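Geranyltranstransferase (Agrobacterium tumefaciens, PDB 2H8O) probably catalyses the condensation of geranyl diphosphate with isopentenyl diphosphate to give farnesyl diphosphate. Local coordinates at residues Q35-E40 / A325-F329. Sequence-based numbering, arbitrary orientation.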
ATOM      1  N   GLN A  35     -20.507 -32.383   3.708  1.00 40.84           N
ATOM      2  CA  GLN A  35     -19.315 -31.621   4.082  1.00 40.34           C
ATOM      3  C   GLN A  35     -19.063 -30.488   3.092  1.00 39.79           C
ATOM      4  O   GLN A  35     -18.673 -29.389   3.497  1.00 39.82           O
ATOM      5  CB  GLN A  35     -18.089 -32.533   4.178  1.00 40.61           C
ATOM      6  CG  GLN A  35     -16.745 -31.821   4.438  1.00 41.76           C
ATOM      7  CD  GLN A  35     -16.521 -31.405   5.900  1.00 44.43           C
ATOM      8  OE1 GLN A  35     -17.442 -30.939   6.589  1.00 44.55           O
ATOM      9  NE2 GLN A  35     -15.273 -31.566   6.373  1.00 45.28           N
ATOM     10  N   MET A  36     -19.264 -30.754   1.802  1.00 38.88           N
ATOM     11  CA  MET A  36     -19.104 -29.704   0.788  1.00 38.05           C
ATOM     12  C   MET A  36     -20.154 -28.609   0.972  1.00 37.27           C
ATOM     13  O   MET A  36     -19.858 -27.431   0.763  1.00 36.90           O
ATOM     14  CB  MET A  36     -19.150 -30.277  -0.634  1.00 38.29           C
ATOM     15  CG  MET A  36     -17.958 -31.188  -0.976  1.00 38.58           C
ATOM     16  SD  MET A  36     -16.330 -30.368  -1.061  1.00 39.81           S
ATOM     17  CE  MET A  36     -15.824 -30.383   0.662  1.00 38.80           C
ATOM     18  N   THR A  37     -21.357 -28.994   1.392  1.00 35.98           N
ATOM     19  CA  THR A  37     -22.384 -28.018   1.778  1.00 35.36           C
ATOM     20  C   THR A  37     -21.907 -27.193   2.980  1.00 34.46           C
ATOM     21  O   THR A  37     -22.092 -25.979   3.022  1.00 33.69           O
ATOM     22  CB  THR A  37     -23.724 -28.696   2.124  1.00 35.60           C
ATOM     23  OG1 THR A  37     -24.195 -29.449   0.997  1.00 36.98           O
ATOM     24  CG2 THR A  37     -24.771 -27.665   2.502  1.00 35.80           C
ATOM     25  N   ASN A  38     -21.291 -27.857   3.954  1.00 33.31           N
ATOM     26  CA  ASN A  38     -20.741 -27.160   5.114  1.00 32.26           C
ATOM     27  C   ASN A  38     -19.808 -26.022   4.687  1.00 31.11           C
ATOM     28  O   ASN A  38     -19.968 -24.880   5.134  1.00 30.53           O
ATOM     29  CB  ASN A  38     -20.012 -28.137   6.037  1.00 32.82           C
ATOM     30  CG  ASN A  38     -19.703 -27.548   7.400  1.00 33.30           C
ATOM     31  OD1 ASN A  38     -20.496 -26.802   7.968  1.00 36.37           O
ATOM     32  ND2 ASN A  38     -18.551 -27.915   7.945  1.00 36.73           N
ATOM     33  N   PHE A  39     -18.862 -26.328   3.803  1.00 28.73           N
ATOM     34  CA  PHE A  39     -17.963 -25.305   3.285  1.00 28.31           C
ATOM     35  C   PHE A  39     -18.705 -24.221   2.501  1.00 27.36           C
ATOM     36  O   PHE A  39     -18.484 -23.043   2.750  1.00 27.11           O
ATOM     37  CB  PHE A  39     -16.862 -25.903   2.402  1.00 27.52           C
ATOM     38  CG  PHE A  39     -16.123 -24.871   1.612  1.00 27.57           C
ATOM     39  CD1 PHE A  39     -15.114 -24.130   2.192  1.00 26.53           C
ATOM     40  CD2 PHE A  39     -16.479 -24.597   0.311  1.00 27.44           C
ATOM     41  CE1 PHE A  39     -14.441 -23.168   1.479  1.00 27.04           C
ATOM     42  CE2 PHE A  39     -15.817 -23.617  -0.408  1.00 27.45           C
ATOM     43  CZ  PHE A  39     -14.801 -22.904   0.172  1.00 27.40           C
ATOM     44  N   GLU A  40     -19.562 -24.620   1.559  1.00 26.82           N
ATOM     45  CA  GLU A  40     -20.205 -23.652   0.653  1.00 26.34           C
ATOM     46  C   GLU A  40     -21.031 -22.666   1.455  1.00 25.31           C
ATOM     47  O   GLU A  40     -21.044 -21.466   1.165  1.00 24.56           O
ATOM     48  CB  GLU A  40     -21.114 -24.357  -0.352  1.00 27.38           C
ATOM     49  CG  GLU A  40     -20.405 -25.374  -1.258  1.00 31.37           C
ATOM     50  CD  GLU A  40     -20.258 -24.897  -2.689  1.00 37.04           C
ATOM     51  OE1 GLU A  40     -19.307 -24.128  -2.952  1.00 42.01           O
ATOM     52  OE2 GLU A  40     -21.076 -25.307  -3.549  1.00 38.86           O
ATOM     53  N   ALA A 325     -12.488 -29.047   4.675  1.00 20.65           N
ATOM     54  CA  ALA A 325     -13.513 -28.991   3.619  1.00 20.94           C
ATOM     55  C   ALA A 325     -13.146 -27.962   2.550  1.00 21.26           C
ATOM     56  O   ALA A 325     -13.402 -28.176   1.367  1.00 21.31           O
ATOM     57  CB  ALA A 325     -14.873 -28.685   4.201  1.00 21.17           C
ATOM     58  N   ALA A 326     -12.553 -26.847   2.970  1.00 21.44           N
ATOM     59  CA  ALA A 326     -12.096 -25.837   2.024  1.00 21.78           C
ATOM     60  C   ALA A 326     -11.027 -26.422   1.108  1.00 21.77           C
ATOM     61  O   ALA A 326     -11.064 -26.214  -0.096  1.00 21.78           O
ATOM     62  CB  ALA A 326     -11.567 -24.614   2.751  1.00 21.52           C
ATOM     63  N   ALA A 327     -10.090 -27.165   1.681  1.00 22.84           N
ATOM     64  CA  ALA A 327      -9.043 -27.787   0.876  1.00 23.87           C
ATOM     65  C   ALA A 327      -9.666 -28.709  -0.175  1.00 24.89           C
ATOM     66  O   ALA A 327      -9.297 -28.674  -1.346  1.00 24.47           O
ATOM     67  CB  ALA A 327      -8.040 -28.556   1.767  1.00 23.66           C
ATOM     68  N   ARG A 328     -10.638 -29.513   0.242  1.00 25.96           N
ATOM     69  CA  ARG A 328     -11.300 -30.427  -0.677  1.00 27.96           C
ATOM     70  C   ARG A 328     -12.131 -29.688  -1.731  1.00 28.58           C
ATOM     71  O   ARG A 328     -12.122 -30.072  -2.891  1.00 29.10           O
ATOM     72  CB  ARG A 328     -12.167 -31.427   0.091  1.00 28.15           C
ATOM     73  CG  ARG A 328     -12.229 -32.792  -0.565  1.00 30.67           C
ATOM     74  CD  ARG A 328     -12.747 -33.859   0.394  1.00 31.88           C
ATOM     75  NE  ARG A 328     -14.162 -33.701   0.712  1.00 35.84           N
ATOM     76  CZ  ARG A 328     -15.173 -34.146  -0.043  1.00 37.37           C
ATOM     77  NH1 ARG A 328     -14.953 -34.750  -1.210  1.00 39.86           N
ATOM     78  NH2 ARG A 328     -16.420 -33.970   0.362  1.00 37.83           N
ATOM     79  N   PHE A 329     -12.825 -28.621  -1.341  1.00 29.40           N
ATOM     80  CA  PHE A 329     -13.623 -27.840  -2.304  1.00 30.45           C
ATOM     81  C   PHE A 329     -12.742 -27.238  -3.390  1.00 31.31           C
ATOM     82  O   PHE A 329     -13.041 -27.359  -4.584  1.00 31.12           O
ATOM     83  CB  PHE A 329     -14.392 -26.708  -1.617  1.00 30.99           C
ATOM     84  CG  PHE A 329     -15.027 -25.721  -2.583  1.00 30.90           C
ATOM     85  CD1 PHE A 329     -16.232 -26.018  -3.212  1.00 32.49           C
ATOM     86  CD2 PHE A 329     -14.411 -24.499  -2.854  1.00 32.49           C
ATOM     87  CE1 PHE A 329     -16.821 -25.111  -4.099  1.00 33.37           C
ATOM     88  CE2 PHE A 329     -14.990 -23.575  -3.740  1.00 33.81           C
ATOM     89  CZ  PHE A 329     -16.202 -23.880  -4.360  1.00 33.51           C
TER
HETATM   90  O   HOH W   1     -13.754 -32.625   3.765  1.00 47.67           O
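Gln35 lays its bent side chain across the methyl of Ala325, CD lying 3.6 Å from Ala325 CB. Its NE2 donates to a water that also accepts from Arg328 NE, a bridge joining the two helices where no direct hydrogen bond does, and the water lies in the plane of the guanidinium at its edge. Bends at chi2 and chi3 bring the end of Met36 across to helix 321-331: SD sits over one face of the Arg328 guanidinium, toward the rim, 3.8 Å above its plane. Met36 CE comes within 3.4 Å of Ala325 O. The contact illustrates how nearly perpendicular helices pack in the all-helical polyprenyl synthetase fold: helix 34-57, at the start of the modelled chain, meets helix 321-331, at its end, with local axes 9.0 Å apart and crossing at -98°, and small alanines admit the larger side chains. Phe39, buried, has CG anti to its own N (chi1 167°), which carries the ring over helix 321-331. There Phe39 CE1 meets Ala326 CB at 3.5 Å, while Phe329 CB makes a CH-pi contact with one face of the Phe39 ring, 3.9 Å from its centroid. The two phenyl planes are inclined at 31°, and Phe91 meets the Phe39 ring edge-to-face. Next along, Glu40 OE1 approaches CE1 and CZ of the Phe329 ring obliquely.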